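Local coordinates for Phospholipase/Carboxylesterase (Haliangium ochraceum, PDB 4Q82), which probably hydrolyses carboxylic ester bonds as a phospholipase/carboxylesterase with an alpha/beta-hydrolase fold, at residues Ala63-Trp68 against Arg142-Phe147; Trp211-Asp216 against Thr246-Val251. One frame throughout, in Å; residues are numbered along the deposited sequence.

How the interactions relate
Interactions 1 and 2 lie on opposite sides of the chain's centre, their own centres 29 Å apart, and both reach the same mixed sheet. Interaction 1 is buried and joins strand 67-70, with the loop before it, to helix 138-151 through aromatic rings and a methyl group. Interaction 2 is partly buried and joins two neighbouring parallel strands, 210-215 and 243-248, at the other end of the strand order. There the chemistry is mainly polar: backbone bonds along the strands, an indole N-H to a threonine hydroxyl, and a carboxylate on a turn. The first contact thus sets a helix against a strand and the loop before it, the second strand against strand.

Interaction 1: Ala63-Trp68 against Arg142-Phe147; sequences AGNGFW and RDFLAF
A63 and F67 pack against F144 and F147 in a buried, largely aromatic contact between helix 138-151 and the start of strand 67-70 with the loop leading into it. The methyl of A63 sits squarely over the F147 ring, with CB 3.5 Å from the ring centroid and only 2° off its normal. The same CB also touches F144, 3.9 Å from CE2, so one methyl meets both rings, which lie three residues apart on the helix. F144 and F67 form a T-shaped pair with centroids 5.4 Å apart and planes at 72°: the CE2-CZ rim of F144 comes in over one face of F67. F67 has CG between its backbone N and carbonyl carbon (chi1 64°), which sends the ring toward the helix, where CZ also meets F147 CE2 at 3.7 Å. That second ring pair is oblique. N65 flanks the cluster, its OD1 3.8 Å from F144 CD2 and its amide nearly perpendicular to the ring; ND2 is turned to polar partners, Q129 O and E140 OE2. L126 of strand 124-128 touches both F67 and F144, continuing the apolar layer under the helix. The three phenylalanines form an aromatic cluster that seats a helix on the sheet; this helix lies in the connection from strand 124-128 to strand 158-163, an arrangement typical of the alpha/beta-hydrolase fold.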
ATOM      1  N   ALA A  63      -7.099 -16.871  -1.086  1.00 36.35           N
ATOM      2  CA  ALA A  63      -6.957 -15.680  -0.240  1.00 33.41           C
ATOM      3  C   ALA A  63      -8.086 -15.513   0.776  1.00 33.23           C
ATOM      4  O   ALA A  63      -9.214 -15.953   0.544  1.00 34.26           O
ATOM      5  CB  ALA A  63      -6.864 -14.433  -1.110  1.00 30.78           C
ATOM      6  N   GLY A  64      -7.780 -14.862   1.898  1.00 31.89           N
ATOM      7  CA  GLY A  64      -8.777 -14.605   2.928  1.00 31.33           C
ATOM      8  C   GLY A  64      -9.544 -13.315   2.670  1.00 28.74           C
ATOM      9  O   GLY A  64     -10.326 -12.881   3.517  1.00 28.06           O
ATOM     10  N   ASN A  65      -9.302 -12.712   1.502  1.00 26.90           N
ATOM     11  CA  ASN A  65      -9.982 -11.502   1.046  1.00 26.63           C
ATOM     12  C   ASN A  65     -10.402 -11.594  -0.413  1.00 26.92           C
ATOM     13  O   ASN A  65      -9.644 -12.101  -1.244  1.00 28.09           O
ATOM     14  CB  ASN A  65      -9.072 -10.263   1.164  1.00 24.66           C
ATOM     15  CG  ASN A  65      -8.548 -10.045   2.561  1.00 25.92           C
ATOM     16  OD1 ASN A  65      -7.620 -10.726   2.997  1.00 27.94           O
ATOM     17  ND2 ASN A  65      -9.141  -9.093   3.279  1.00 25.07           N
ATOM     18  N   GLY A  66     -11.564 -11.052  -0.752  1.00 24.57           N
ATOM     19  CA  GLY A  66     -11.803 -10.681  -2.143  1.00 24.15           C
ATOM     20  C   GLY A  66     -10.787  -9.590  -2.518  1.00 22.37           C
ATOM     21  O   GLY A  66     -10.360  -8.825  -1.654  1.00 21.58           O
ATOM     22  N   PHE A  67     -10.386  -9.511  -3.781  1.00 22.94           N
ATOM     23  CA  PHE A  67      -9.442  -8.459  -4.193  1.00 21.95           C
ATOM     24  C   PHE A  67      -9.518  -8.153  -5.675  1.00 22.53           C
ATOM     25  O   PHE A  67      -9.998  -8.976  -6.474  1.00 23.61           O
ATOM     26  CB  PHE A  67      -8.002  -8.845  -3.822  1.00 22.45           C
ATOM     27  CG  PHE A  67      -7.475 -10.067  -4.536  1.00 24.41           C
ATOM     28  CD1 PHE A  67      -7.768 -11.345  -4.076  1.00 26.26           C
ATOM     29  CD2 PHE A  67      -6.644  -9.935  -5.650  1.00 24.09           C
ATOM     30  CE1 PHE A  67      -7.261 -12.470  -4.725  1.00 28.28           C
ATOM     31  CE2 PHE A  67      -6.139 -11.060  -6.309  1.00 26.78           C
ATOM     32  CZ  PHE A  67      -6.447 -12.324  -5.840  1.00 28.47           C
ATOM     33  N   TRP A  68      -9.040  -6.960  -6.033  1.00 21.93           N
ATOM     34  CA  TRP A  68      -8.799  -6.589  -7.427  1.00 22.07           C
ATOM     35  C   TRP A  68      -7.387  -6.968  -7.807  1.00 22.47           C
ATOM     36  O   TRP A  68      -6.447  -6.654  -7.088  1.00 22.26           O
ATOM     37  CB  TRP A  68      -8.987  -5.076  -7.670  1.00 20.86           C
ATOM     38  CG  TRP A  68     -10.423  -4.666  -7.590  1.00 22.14           C
ATOM     39  CD1 TRP A  68     -11.070  -4.149  -6.507  1.00 21.92           C
ATOM     40  CD2 TRP A  68     -11.409  -4.817  -8.614  1.00 23.85           C
ATOM     41  NE1 TRP A  68     -12.402  -3.934  -6.804  1.00 22.13           N
ATOM     42  CE2 TRP A  68     -12.630  -4.331  -8.096  1.00 23.34           C
ATOM     43  CE3 TRP A  68     -11.372  -5.297  -9.931  1.00 25.36           C
ATOM     44  CZ2 TRP A  68     -13.805  -4.318  -8.840  1.00 24.37           C
ATOM     45  CZ3 TRP A  68     -12.544  -5.271 -10.681  1.00 26.75           C
ATOM     46  CH2 TRP A  68     -13.742  -4.790 -10.132  1.00 25.92           C
ATOM     47  N   ARG A 142      -0.636  -9.795   6.933  1.00 23.31           N
ATOM     48  CA  ARG A 142       0.395 -10.834   6.795  1.00 27.53           C
ATOM     49  C   ARG A 142      -0.085 -11.984   5.908  1.00 27.97           C
ATOM     50  O   ARG A 142       0.627 -12.424   4.988  1.00 26.87           O
ATOM     51  CB  ARG A 142       0.805 -11.403   8.167  1.00 30.27           C
ATOM     52  CG  ARG A 142       1.807 -12.561   8.034  1.00 34.89           C
ATOM     53  CD  ARG A 142       1.768 -13.531   9.188  1.00 39.67           C
ATOM     54  NE  ARG A 142       0.432 -14.065   9.443  1.00 42.24           N
ATOM     55  CZ  ARG A 142       0.061 -14.580  10.612  1.00 44.91           C
ATOM     56  NH1 ARG A 142       0.937 -14.635  11.606  1.00 46.33           N
ATOM     57  NH2 ARG A 142      -1.173 -15.048  10.787  1.00 46.20           N
ATOM     58  N   ASP A 143      -1.281 -12.494   6.210  1.00 27.96           N
ATOM     59  CA  ASP A 143      -1.787 -13.655   5.491  1.00 30.81           C
ATOM     60  C   ASP A 143      -1.989 -13.316   4.016  1.00 29.69           C
ATOM     61  O   ASP A 143      -1.707 -14.140   3.147  1.00 31.21           O
ATOM     62  CB  ASP A 143      -3.101 -14.172   6.091  1.00 32.42           C
ATOM     63  CG  ASP A 143      -2.936 -14.752   7.490  1.00 34.77           C
ATOM     64  OD1 ASP A 143      -1.794 -15.013   7.933  1.00 34.40           O
ATOM     65  OD2 ASP A 143      -3.972 -14.949   8.154  1.00 36.42           O
ATOM     66  N   PHE A 144      -2.487 -12.121   3.718  1.00 27.50           N
ATOM     67  CA  PHE A 144      -2.721 -11.777   2.320  1.00 26.71           C
ATOM     68  C   PHE A 144      -1.402 -11.579   1.576  1.00 27.08           C
ATOM     69  O   PHE A 144      -1.288 -11.926   0.396  1.00 26.41           O
ATOM     70  CB  PHE A 144      -3.584 -10.506   2.155  1.00 23.87           C
ATOM     71  CG  PHE A 144      -3.999 -10.272   0.719  1.00 22.73           C
ATOM     72  CD1 PHE A 144      -3.255  -9.450  -0.107  1.00 21.58           C
ATOM     73  CD2 PHE A 144      -5.078 -10.962   0.176  1.00 24.23           C
ATOM     74  CE1 PHE A 144      -3.584  -9.269  -1.432  1.00 26.00           C
ATOM     75  CE2 PHE A 144      -5.425 -10.782  -1.163  1.00 23.51           C
ATOM     76  CZ  PHE A 144      -4.674  -9.935  -1.965  1.00 22.32           C
ATOM     77  N   LEU A 145      -0.412 -10.990   2.238  1.00 26.52           N
ATOM     78  CA  LEU A 145       0.909 -10.909   1.617  1.00 27.39           C
ATOM     79  C   LEU A 145       1.498 -12.304   1.348  1.00 29.46           C
ATOM     80  O   LEU A 145       2.156 -12.513   0.324  1.00 29.82           O
ATOM     81  CB  LEU A 145       1.870 -10.095   2.483  1.00 27.69           C
ATOM     82  CG  LEU A 145       1.723  -8.571   2.478  1.00 27.40           C
ATOM     83  CD1 LEU A 145       2.612  -7.936   3.569  1.00 27.49           C
ATOM     84  CD2 LEU A 145       2.060  -8.014   1.115  1.00 26.74           C
ATOM     85  N   ALA A 146       1.267 -13.259   2.256  1.00 30.31           N
ATOM     86  CA  ALA A 146       1.748 -14.625   2.049  1.00 32.28           C
ATOM     87  C   ALA A 146       1.062 -15.247   0.838  1.00 32.73           C
ATOM     88  O   ALA A 146       1.711 -15.866  -0.010  1.00 34.22           O
ATOM     89  CB  ALA A 146       1.512 -15.478   3.287  1.00 33.76           C
ATOM     90  N   PHE A 147      -0.255 -15.082   0.768  1.00 31.36           N
ATOM     91  CA  PHE A 147      -1.017 -15.532  -0.389  1.00 31.01           C
ATOM     92  C   PHE A 147      -0.474 -14.934  -1.683  1.00 29.88           C
ATOM     93  O   PHE A 147      -0.291 -15.648  -2.676  1.00 31.13           O
ATOM     94  CB  PHE A 147      -2.493 -15.169  -0.252  1.00 30.02           C
ATOM     95  CG  PHE A 147      -3.229 -15.155  -1.567  1.00 31.05           C
ATOM     96  CD1 PHE A 147      -3.761 -16.325  -2.088  1.00 33.02           C
ATOM     97  CD2 PHE A 147      -3.379 -13.969  -2.286  1.00 29.48           C
ATOM     98  CE1 PHE A 147      -4.433 -16.316  -3.291  1.00 32.97           C
ATOM     99  CE2 PHE A 147      -4.052 -13.956  -3.489  1.00 29.32           C
ATOM    100  CZ  PHE A 147      -4.574 -15.133  -3.998  1.00 30.90           C
TER

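Interaction 2: Trp211-Asp216 against Thr246-Val251; sequences WGFHGD and TVYEGV
W211 and T246 open this strand pairing with a side-chain bond: the indole NE1 donates to T246 OG1 at 2.8 Å, the hydroxyl lying close to the ring plane. Four backbone bonds then zip the strands together. T246 N donates to G212 O, H214 N to T246 O, Y248 N to H214 O (2.9 Å) and D216 N to Y248 O (3.0 Å), so H214 uses both its N-H and its carbonyl on this neighbour. The strands run parallel, 14° apart, and helix 224-235 links them in a beta-alpha-beta unit, with 243-248 as the outermost strand of the alpha/beta-hydrolase sheet. Past Y248 a type II turn carries the chain to V251, closed by a weak V251 N to Y248 O bond. D216 grips this turn. A chi1 of 71° tucks the D216 carboxylate back over its own main chain, within reach of G250, whose N donates to OD1 at 2.7 Å from above the carboxylate plane. Replacing this aspartate by an alanine is likely to leave G250 N without its side-chain acceptor and the turn freer to shift. On one sheet face, F213 lies alongside T246, CD2 3.5 Å from T246 CB, and its CD2 also comes to 3.3 Å from Y248 OH; that hydroxyl is hydrogen-bonded to T259 OG1. H214, on the other face, bonds through ND1 to T226 OG1 and through NE2 to V221 O.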
ATOM      1  N   TRP A 211       7.699   5.919   3.544  1.00 14.60           N
ATOM      2  CA  TRP A 211       7.342   7.290   3.202  1.00 14.20           C
ATOM      3  C   TRP A 211       5.939   7.531   3.739  1.00 14.17           C
ATOM      4  O   TRP A 211       4.963   6.924   3.274  1.00 14.87           O
ATOM      5  CB  TRP A 211       7.405   7.511   1.690  1.00 15.47           C
ATOM      6  CG  TRP A 211       7.333   8.951   1.247  1.00 14.72           C
ATOM      7  CD1 TRP A 211       6.945  10.033   1.986  1.00 14.54           C
ATOM      8  CD2 TRP A 211       7.661   9.440  -0.056  1.00 14.93           C
ATOM      9  NE1 TRP A 211       7.012  11.184   1.201  1.00 13.96           N
ATOM     10  CE2 TRP A 211       7.464  10.835  -0.050  1.00 14.83           C
ATOM     11  CE3 TRP A 211       8.116   8.824  -1.234  1.00 15.53           C
ATOM     12  CZ2 TRP A 211       7.703  11.633  -1.182  1.00 15.05           C
ATOM     13  CZ3 TRP A 211       8.349   9.608  -2.363  1.00 17.08           C
ATOM     14  CH2 TRP A 211       8.146  11.003  -2.327  1.00 16.30           C
ATOM     15  N   GLY A 212       5.839   8.396   4.748  1.00 12.86           N
ATOM     16  CA  GLY A 212       4.554   8.697   5.360  1.00 12.68           C
ATOM     17  C   GLY A 212       4.033  10.031   4.851  1.00 13.06           C
ATOM     18  O   GLY A 212       4.816  10.979   4.640  1.00 14.41           O
ATOM     19  N   PHE A 213       2.720  10.095   4.642  1.00 11.16           N
ATOM     20  CA  PHE A 213       2.026  11.292   4.109  1.00 11.61           C
ATOM     21  C   PHE A 213       0.876  11.655   5.018  1.00 10.78           C
ATOM     22  O   PHE A 213       0.152  10.748   5.460  1.00 11.27           O
ATOM     23  CB  PHE A 213       1.416  11.041   2.724  1.00 10.76           C
ATOM     24  CG  PHE A 213       2.411  10.916   1.621  1.00 12.19           C
ATOM     25  CD1 PHE A 213       3.114   9.730   1.426  1.00 11.92           C
ATOM     26  CD2 PHE A 213       2.623  11.986   0.764  1.00 11.45           C
ATOM     27  CE1 PHE A 213       4.052   9.603   0.378  1.00 12.50           C
ATOM     28  CE2 PHE A 213       3.569  11.888  -0.298  1.00 12.32           C
ATOM     29  CZ  PHE A 213       4.269  10.694  -0.488  1.00 12.50           C
ATOM     30  N   HIS A 214       0.632  12.955   5.246  1.00 11.36           N
ATOM     31  CA  HIS A 214      -0.542  13.309   6.067  1.00 11.33           C
ATOM     32  C   HIS A 214      -0.913  14.761   5.758  1.00 12.35           C
ATOM     33  O   HIS A 214      -0.022  15.573   5.494  1.00 13.18           O
ATOM     34  CB  HIS A 214      -0.249  13.146   7.567  1.00 11.12           C
ATOM     35  CG  HIS A 214      -1.393  12.558   8.367  1.00 10.63           C
ATOM     36  ND1 HIS A 214      -1.270  11.349   9.018  1.00 11.11           N
ATOM     37  CD2 HIS A 214      -2.656  13.000   8.628  1.00 10.70           C
ATOM     38  CE1 HIS A 214      -2.406  11.061   9.639  1.00 11.41           C
ATOM     39  NE2 HIS A 214      -3.262  12.046   9.422  1.00 11.54           N
ATOM     40  N   GLY A 215      -2.208  15.097   5.795  1.00 10.35           N
ATOM     41  CA  GLY A 215      -2.591  16.498   5.711  1.00 11.79           C
ATOM     42  C   GLY A 215      -2.584  17.074   7.130  1.00 14.17           C
ATOM     43  O   GLY A 215      -3.057  16.421   8.072  1.00 14.69           O
ATOM     44  N   ASP A 216      -2.067  18.287   7.326  1.00 15.29           N
ATOM     45  CA  ASP A 216      -1.940  18.728   8.725  1.00 16.74           C
ATOM     46  C   ASP A 216      -3.225  19.293   9.305  1.00 17.49           C
ATOM     47  O   ASP A 216      -3.245  19.713  10.474  1.00 18.83           O
ATOM     48  CB  ASP A 216      -0.789  19.736   8.891  1.00 17.76           C
ATOM     49  CG  ASP A 216      -1.072  21.112   8.277  1.00 19.02           C
ATOM     50  OD1 ASP A 216      -2.184  21.403   7.797  1.00 18.92           O
ATOM     51  OD2 ASP A 216      -0.134  21.928   8.323  1.00 21.92           O
ATOM     52  N   THR A 246       5.952  13.587   4.285  1.00 13.71           N
ATOM     53  CA  THR A 246       5.352  14.654   3.491  1.00 13.02           C
ATOM     54  C   THR A 246       4.139  15.139   4.227  1.00 13.49           C
ATOM     55  O   THR A 246       3.256  14.349   4.524  1.00 13.20           O
ATOM     56  CB  THR A 246       4.955  14.160   2.102  1.00 13.60           C
ATOM     57  OG1 THR A 246       6.154  13.892   1.371  1.00 14.93           O
ATOM     58  CG2 THR A 246       4.135  15.226   1.350  1.00 12.83           C
ATOM     59  N   VAL A 247       4.116  16.429   4.551  1.00 13.39           N
ATOM     60  CA  VAL A 247       2.967  17.009   5.248  1.00 13.20           C
ATOM     61  C   VAL A 247       2.330  18.041   4.331  1.00 13.65           C
ATOM     62  O   VAL A 247       2.981  19.000   3.909  1.00 14.68           O
ATOM     63  CB  VAL A 247       3.370  17.671   6.571  1.00 14.95           C
ATOM     64  CG1 VAL A 247       2.144  18.353   7.239  1.00 16.82           C
ATOM     65  CG2 VAL A 247       3.951  16.602   7.532  1.00 17.56           C
ATOM     66  N   TYR A 248       1.062  17.829   4.020  1.00 14.01           N
ATOM     67  CA  TYR A 248       0.365  18.734   3.135  1.00 13.62           C
ATOM     68  C   TYR A 248      -0.280  19.806   3.986  1.00 14.98           C
ATOM     69  O   TYR A 248      -1.202  19.521   4.756  1.00 13.71           O
ATOM     70  CB  TYR A 248      -0.671  17.965   2.333  1.00 12.48           C
ATOM     71  CG  TYR A 248      -0.140  16.900   1.388  1.00 12.20           C
ATOM     72  CD1 TYR A 248       0.681  17.236   0.312  1.00 12.11           C
ATOM     73  CD2 TYR A 248      -0.547  15.558   1.527  1.00 11.89           C
ATOM     74  CE1 TYR A 248       1.104  16.263  -0.597  1.00 12.58           C
ATOM     75  CE2 TYR A 248      -0.120  14.562   0.618  1.00 11.64           C
ATOM     76  CZ  TYR A 248       0.701  14.936  -0.435  1.00 11.83           C
ATOM     77  OH  TYR A 248       1.119  13.994  -1.341  1.00 11.45           O
ATOM     78  N   GLU A 249       0.212  21.036   3.891  1.00 15.63           N
ATOM     79  CA  GLU A 249      -0.310  22.082   4.783  1.00 18.05           C
ATOM     80  C   GLU A 249      -1.701  22.563   4.393  1.00 17.71           C
ATOM     81  O   GLU A 249      -2.002  22.825   3.224  1.00 17.07           O
ATOM     82  CB  GLU A 249       0.680  23.254   4.868  1.00 21.26           C
ATOM     83  CG  GLU A 249       2.011  22.808   5.502  1.00 24.08           C
ATOM     84  CD  GLU A 249       2.812  23.940   6.151  1.00 28.45           C
ATOM     85  OE1 GLU A 249       3.893  23.631   6.686  1.00 30.45           O
ATOM     86  OE2 GLU A 249       2.370  25.117   6.137  1.00 29.82           O
ATOM     87  N   GLY A 250      -2.581  22.613   5.395  1.00 18.09           N
ATOM     88  CA  GLY A 250      -3.965  23.013   5.181  1.00 19.22           C
ATOM     89  C   GLY A 250      -4.897  21.949   4.625  1.00 19.25           C
ATOM     90  O   GLY A 250      -6.071  22.214   4.359  1.00 20.61           O
ATOM     91  N   VAL A 251      -4.392  20.731   4.471  1.00 15.80           N
ATOM     92  CA  VAL A 251      -5.131  19.672   3.787  1.00 14.41           C
ATOM     93  C   VAL A 251      -5.792  18.773   4.847  1.00 14.71           C
ATOM     94  O   VAL A 251      -5.198  18.519   5.908  1.00 15.14           O
ATOM     95  CB  VAL A 251      -4.176  18.853   2.863  1.00 12.99           C
ATOM     96  CG1 VAL A 251      -4.825  17.552   2.351  1.00 13.33           C
ATOM     97  CG2 VAL A 251      -3.655  19.744   1.682  1.00 13.49           C
TER